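Local coordinates for Mlr7391 protein (Mesorhizobium loti, PDB 3HK4), which is of unknown function but belongs to the SnoaL-like, NTF2-like proteins and may act as a polyketide cyclase, at residues 50-55 with 130-135; 101-106 with 114-119. All blocks are in the same frame, centred on the assembly; numbering follows the deposited sequence.

Contact 1: residues 50-55 with 130-135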
loop_
_atom_site.group_PDB
_atom_site.type_symbol
_atom_site.label_atom_id
_atom_site.label_comp_id
_atom_site.label_asym_id
_atom_site.label_seq_id
_atom_site.Cartn_x
_atom_site.Cartn_y
_atom_site.Cartn_z
ATOM N N ILE A 50 -4.013 -12.205 -8.608
ATOM C CA ILE A 50 -4.035 -11.032 -9.436
ATOM C C ILE A 50 -2.753 -10.152 -9.283
ATOM O O ILE A 50 -2.331 -9.860 -8.177
ATOM C CB ILE A 50 -5.299 -10.179 -9.158
ATOM C CG1 ILE A 50 -5.361 -9.018 -10.133
ATOM C CG2 ILE A 50 -5.376 -9.762 -7.629
ATOM C CD1 ILE A 50 -6.701 -8.265 -10.269
ATOM N N ALA A 51 -2.171 -9.724 -10.420
ATOM C CA ALA A 51 -1.025 -8.800 -10.468
ATOM C C ALA A 51 -1.545 -7.411 -10.830
ATOM O O ALA A 51 -2.334 -7.279 -11.732
ATOM C CB ALA A 51 -0.034 -9.275 -11.526
ATOM N N SER A 52 -1.136 -6.385 -10.092
ATOM C CA SER A 52 -1.598 -5.028 -10.317
ATOM C C SER A 52 -0.381 -4.164 -10.551
ATOM O O SER A 52 0.536 -4.146 -9.726
ATOM C CB SER A 52 -2.359 -4.539 -9.104
ATOM O OG SER A 52 -2.902 -3.211 -9.318
ATOM N N TYR A 53 -0.392 -3.402 -11.635
ATOM C CA TYR A 53 0.737 -2.594 -12.053
ATOM C C TYR A 53 0.367 -1.120 -12.228
ATOM O O TYR A 53 -0.379 -0.783 -13.125
ATOM C CB TYR A 53 1.259 -3.111 -13.423
ATOM C CG TYR A 53 1.799 -4.497 -13.408
ATOM C CD1 TYR A 53 3.114 -4.739 -13.067
ATOM C CD2 TYR A 53 1.001 -5.590 -13.752
ATOM C CE1 TYR A 53 3.621 -6.014 -13.076
ATOM C CE2 TYR A 53 1.492 -6.833 -13.747
ATOM C CZ TYR A 53 2.793 -7.054 -13.383
ATOM O OH TYR A 53 3.276 -8.320 -13.372
ATOM N N GLU A 54 0.927 -0.252 -11.391
ATOM C CA GLU A 54 0.771 1.196 -11.546
ATOM C C GLU A 54 1.795 1.619 -12.590
ATOM O O GLU A 54 2.710 0.854 -12.893
ATOM C CB GLU A 54 1.003 1.923 -10.224
ATOM C CG GLU A 54 -0.101 1.712 -9.196
ATOM C CD GLU A 54 -1.405 2.408 -9.579
ATOM O OE1 GLU A 54 -1.360 3.319 -10.447
ATOM O OE2 GLU A 54 -2.469 2.061 -8.997
ATOM N N ALA A 55 1.640 2.816 -13.144
ATOM C CA ALA A 55 2.524 3.330 -14.192
ATOM C C ALA A 55 3.770 3.984 -13.627
ATOM O O ALA A 55 4.805 4.035 -14.292
ATOM C CB ALA A 55 1.778 4.355 -15.068
ATOM N N THR A 130 -6.797 -11.557 -14.003
ATOM C CA THR A 130 -5.438 -11.982 -13.629
ATOM C C THR A 130 -4.419 -10.826 -13.586
ATOM O O THR A 130 -3.376 -10.927 -12.942
ATOM C CB THR A 130 -4.936 -13.065 -14.593
ATOM O OG1 THR A 130 -4.985 -12.584 -15.936
ATOM C CG2 THR A 130 -5.789 -14.246 -14.479
ATOM N N GLU A 131 -4.717 -9.723 -14.260
ATOM C CA GLU A 131 -3.840 -8.619 -14.274
ATOM C C GLU A 131 -4.644 -7.344 -14.469
ATOM O O GLU A 131 -5.651 -7.367 -15.132
ATOM C CB GLU A 131 -2.780 -8.754 -15.376
ATOM C CG GLU A 131 -1.817 -7.491 -15.426
ATOM C CD GLU A 131 -0.836 -7.492 -16.630
ATOM O OE1 GLU A 131 -0.026 -8.437 -16.729
ATOM O OE2 GLU A 131 -0.896 -6.533 -17.466
ATOM N N GLU A 132 -4.267 -6.286 -13.751
ATOM C CA GLU A 132 -4.787 -4.942 -13.989
ATOM C C GLU A 132 -3.551 -4.063 -14.164
ATOM O O GLU A 132 -2.604 -4.188 -13.418
ATOM C CB GLU A 132 -5.704 -4.421 -12.894
ATOM C CG GLU A 132 -5.166 -4.503 -11.512
ATOM C CD GLU A 132 -6.079 -3.894 -10.481
ATOM O OE1 GLU A 132 -7.329 -4.052 -10.552
ATOM O OE2 GLU A 132 -5.493 -3.252 -9.586
ATOM N N ARG A 133 -3.574 -3.174 -15.161
ATOM C CA ARG A 133 -2.422 -2.361 -15.496
ATOM C C ARG A 133 -2.916 -0.944 -15.774
ATOM O O ARG A 133 -3.843 -0.770 -16.552
ATOM C CB ARG A 133 -1.713 -2.961 -16.710
ATOM C CG ARG A 133 -0.437 -2.251 -17.044
ATOM C CD ARG A 133 0.304 -2.903 -18.195
ATOM N NE ARG A 133 0.817 -4.222 -17.873
ATOM C CZ ARG A 133 2.014 -4.484 -17.309
ATOM N NH1 ARG A 133 2.857 -3.520 -16.953
ATOM N NH2 ARG A 133 2.364 -5.739 -17.087
ATOM N N PHE A 134 -2.315 0.049 -15.101
ATOM C CA PHE A 134 -2.748 1.448 -15.209
ATOM C C PHE A 134 -1.781 2.297 -15.998
ATOM O O PHE A 134 -0.588 2.151 -15.862
ATOM C CB PHE A 134 -3.090 1.995 -13.808
ATOM C CG PHE A 134 -4.121 1.123 -13.107
ATOM C CD1 PHE A 134 -5.446 1.191 -13.459
ATOM C CD2 PHE A 134 -3.748 0.183 -12.215
ATOM C CE1 PHE A 134 -6.360 0.357 -12.894
ATOM C CE2 PHE A 134 -4.682 -0.642 -11.643
ATOM C CZ PHE A 134 -5.977 -0.524 -11.971
ATOM N N TYR A 135 -2.349 3.217 -16.798
ATOM C CA TYR A 135 -1.611 4.019 -17.716
ATOM C C TYR A 135 -1.960 5.451 -17.358
ATOM O O TYR A 135 -3.142 5.765 -17.271
ATOM C CB TYR A 135 -2.071 3.696 -19.147
ATOM C CG TYR A 135 -1.756 2.287 -19.627
ATOM C CD1 TYR A 135 -2.474 1.192 -19.181
ATOM C CD2 TYR A 135 -0.758 2.067 -20.544
ATOM C CE1 TYR A 135 -2.156 -0.115 -19.604
ATOM C CE2 TYR A 135 -0.447 0.768 -20.969
ATOM C CZ TYR A 135 -1.171 -0.309 -20.490
ATOM O OH TYR A 135 -0.784 -1.573 -20.929
HETATM O O HOH W 1 1.057 -10.039 -15.017
#
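The guanidinium of Arg133 lies flat on one face of the Tyr53 ring, the two planes 12° apart, in a stacked cation-pi pair with Arg133 CZ 4.1 Å from the ring centroid. The overlap is offset toward the rim, Arg133 NH2 standing 3.6 Å from Tyr53 CD2. Glu131 CG meets the edge of the same ring in its plane, and its carboxylate stands steeply to the ring. The Arg133 chain leaves with CG trans to the backbone N (chi1 -175°) and bends at chi3 (-67°), which carries the guanidinium over Tyr53. A salt bridge from Arg133 NE to Glu131 OE2, 2.9 Å, restrains its rotation; the donor comes from above the carboxylate plane, and a weak bond from NH2 reaches the same oxygen. A water donates to Glu131 OE1 at 2.6 Å and also hydrogen-bonds Tyr53 OH.

On the other face of the sheet, Ser52 OG donates to the anti lone pair of Glu132 OE2 at 2.6 Å. Both oxygens lie at the edge of the Phe134 ring, in its plane.

The backbones run parallel, joining 50-53 to the chain's last strand in the mixed sheet of this NTF2-like fold. Ala51 and Tyr53 each bond through both N and O, to Thr130 O and Glu132 N, and to Glu132 O and Phe134 N.

Strand 62-64 takes the other edge of 50-53 through backbone bonds such as Ser52 with Ser63, while strand 114-125 flanks 130-135. Helix 66-78 packs over the Ile50, Ser52 and Glu132 face through Leu69, and its Lys72 NZ hydrogen-bonds Ser52 OG.

Contact 2: residues 101-106 with 114-119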
loop_
_atom_site.group_PDB
_atom_site.type_symbol
_atom_site.label_atom_id
_atom_site.label_comp_id
_atom_site.label_asym_id
_atom_site.label_seq_id
_atom_site.Cartn_x
_atom_site.Cartn_y
_atom_site.Cartn_z
ATOM N N PHE A 101 -10.744 6.298 -16.529
ATOM C CA PHE A 101 -11.130 6.869 -15.250
ATOM C C PHE A 101 -10.701 8.303 -15.267
ATOM O O PHE A 101 -9.558 8.569 -15.583
ATOM C CB PHE A 101 -10.384 6.188 -14.137
ATOM C CG PHE A 101 -10.630 4.705 -14.047
ATOM C CD1 PHE A 101 -11.756 4.222 -13.408
ATOM C CD2 PHE A 101 -9.717 3.806 -14.544
ATOM C CE1 PHE A 101 -11.985 2.873 -13.281
ATOM C CE2 PHE A 101 -9.924 2.458 -14.452
ATOM C CZ PHE A 101 -11.057 1.968 -13.801
ATOM N N LYS A 102 -11.628 9.209 -14.985
ATOM C CA LYS A 102 -11.352 10.660 -14.855
ATOM C C LYS A 102 -12.080 11.101 -13.581
ATOM O O LYS A 102 -13.311 11.070 -13.509
ATOM C CB LYS A 102 -11.785 11.482 -16.083
ATOM C CG LYS A 102 -11.068 12.845 -16.140
ATOM C CD LYS A 102 -11.649 13.852 -17.151
ATOM C CE LYS A 102 -11.228 13.597 -18.598
ATOM N NZ LYS A 102 -11.708 14.727 -19.515
ATOM N N PHE A 103 -11.322 11.451 -12.557
ATOM C CA PHE A 103 -11.891 11.852 -11.263
ATOM C C PHE A 103 -11.020 12.858 -10.532
ATOM O O PHE A 103 -9.798 12.854 -10.683
ATOM C CB PHE A 103 -12.079 10.620 -10.367
ATOM C CG PHE A 103 -10.809 9.836 -10.135
ATOM C CD1 PHE A 103 -10.397 8.842 -11.040
ATOM C CD2 PHE A 103 -10.014 10.076 -9.017
ATOM C CE1 PHE A 103 -9.199 8.097 -10.824
ATOM C CE2 PHE A 103 -8.819 9.339 -8.801
ATOM C CZ PHE A 103 -8.425 8.343 -9.702
ATOM N N ASP A 104 -11.664 13.739 -9.765
ATOM C CA ASP A 104 -10.953 14.669 -8.906
ATOM C C ASP A 104 -10.762 13.954 -7.594
ATOM O O ASP A 104 -11.640 13.238 -7.138
ATOM C CB ASP A 104 -11.694 16.009 -8.688
ATOM C CG ASP A 104 -11.594 16.949 -9.897
ATOM O OD1 ASP A 104 -11.023 16.589 -10.946
ATOM O OD2 ASP A 104 -12.095 18.077 -9.797
ATOM N N VAL A 105 -9.615 14.191 -6.976
ATOM C CA VAL A 105 -9.268 13.558 -5.732
ATOM C C VAL A 105 -8.355 14.476 -4.931
ATOM O O VAL A 105 -7.592 15.259 -5.502
ATOM C CB VAL A 105 -8.516 12.208 -6.015
ATOM C CG1 VAL A 105 -7.260 12.447 -6.747
ATOM C CG2 VAL A 105 -8.162 11.540 -4.758
ATOM N N THR A 106 -8.440 14.405 -3.615
ATOM C CA THR A 106 -7.541 15.156 -2.766
ATOM C C THR A 106 -6.736 14.177 -1.940
ATOM O O THR A 106 -7.274 13.553 -0.996
ATOM C CB THR A 106 -8.250 16.105 -1.797
ATOM O OG1 THR A 106 -8.994 17.070 -2.534
ATOM C CG2 THR A 106 -7.216 16.813 -0.936
ATOM N N VAL A 114 -6.619 17.360 -7.153
ATOM C CA VAL A 114 -6.122 17.170 -8.510
ATOM C C VAL A 114 -7.079 16.324 -9.305
ATOM O O VAL A 114 -7.943 15.668 -8.733
ATOM C CB VAL A 114 -4.738 16.472 -8.511
ATOM C CG1 VAL A 114 -3.708 17.377 -7.869
ATOM C CG2 VAL A 114 -4.812 15.091 -7.812
ATOM N N THR A 115 -6.940 16.368 -10.623
ATOM C CA THR A 115 -7.743 15.522 -11.471
ATOM C C THR A 115 -6.852 14.395 -11.926
ATOM O O THR A 115 -5.778 14.656 -12.424
ATOM C CB THR A 115 -8.256 16.282 -12.697
ATOM O OG1 THR A 115 -9.216 17.240 -12.260
ATOM C CG2 THR A 115 -8.924 15.344 -13.652
HETATM N N MSE A 116 -7.308 13.172 -11.723
HETATM C CA MSE A 116 -6.618 12.007 -12.184
HETATM C C MSE A 116 -7.260 11.612 -13.499
HETATM O O MSE A 116 -8.463 11.790 -13.701
HETATM C CB MSE A 116 -6.723 10.894 -11.157
HETATM C CG MSE A 116 -6.000 11.233 -9.847
HETATM SE SE MSE A 116 -4.084 11.660 -10.085
HETATM C CE MSE A 116 -3.660 12.068 -8.254
ATOM N N ASP A 117 -6.442 11.172 -14.441
ATOM C CA ASP A 117 -6.968 10.738 -15.726
ATOM C C ASP A 117 -6.125 9.544 -16.097
ATOM O O ASP A 117 -4.928 9.662 -16.359
ATOM C CB ASP A 117 -6.851 11.894 -16.719
ATOM C CG ASP A 117 -7.580 11.652 -18.029
ATOM O OD1 ASP A 117 -8.106 10.558 -18.298
ATOM O OD2 ASP A 117 -7.631 12.588 -18.835
ATOM N N GLU A 118 -6.733 8.373 -16.020
ATOM C CA GLU A 118 -6.010 7.150 -16.297
ATOM C C GLU A 118 -6.808 6.100 -17.050
ATOM O O GLU A 118 -8.044 6.139 -17.134
ATOM C CB GLU A 118 -5.423 6.577 -14.992
ATOM C CG GLU A 118 -6.318 6.426 -13.825
ATOM C CD GLU A 118 -5.661 5.619 -12.689
ATOM O OE1 GLU A 118 -4.400 5.603 -12.624
ATOM O OE2 GLU A 118 -6.431 5.011 -11.881
ATOM N N VAL A 119 -6.057 5.179 -17.646
ATOM C CA VAL A 119 -6.623 4.080 -18.345
ATOM C C VAL A 119 -6.183 2.865 -17.587
ATOM O O VAL A 119 -5.013 2.711 -17.232
ATOM C CB VAL A 119 -6.210 3.991 -19.858
ATOM C CG1 VAL A 119 -6.687 2.710 -20.456
ATOM C CG2 VAL A 119 -6.824 5.191 -20.663
#
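Met116, a selenomethionine modelled in two conformers, sets its CB over one face of the Phe103 ring, 3.6 Å from the centroid, in a CH-pi contact at the apolar centre of the beta hairpin formed by strands 96-107 and 114-125. With CG flanked by the backbone N and C (chi1 57°), the Phe103 ring leans toward Met116. Beside it, Val105 CG1 packs 3.8 Å from Val114 CG2 and, in the conformer described, 3.6 Å from Met116 CG. Trp76 of helix 66-78 touches both Phe103 and Val105. With an alanine at Phe103, Met116 CB would probably lose the aromatic face it rests on, leaving a gap toward Trp76.

Three antiparallel hydrogen-bonded pairs, Phe101 with Glu118, Phe103 with Met116 and Val105 with Val114, each close two N-H...O bonds; the one from Met116 N to Phe103 O measures 2.7 Å.

The opposite face is polar. Asp104 OD1 faces Thr115 OG1 at a distance too short to be trusted, while Asp104 OD2 is salt-bridged to Arg113. Asp117 OD1 has its salt bridge with Arg100; its OD2 lies 3.7 Å from Lys102 CE, but Lys102 NZ stops 4.7 Å from Asp117 OD2.

From the N terminus the chain passes through helices 22-34 and 38-45 to strand 50-53, the first half of contact 1. Strand 62-64, helix 66-78 and the long strand 80-93 follow before strands 96-107 and 114-125 meet in contact 2, a short hairpin closure. Strand 128-135 then returns to pair with 50-53, so contact 1 spans 74 intervening residues and encloses contact 2. The two centres lie about 17 Å apart in one mixed sheet. Strands 114-125 and 128-135 are sheet neighbours and join the contacts directly: Tyr135 N lies 2.7 Å from Val119 O, a probable hydrogen bond. Together they tie the early strand to the C-terminal hairpins.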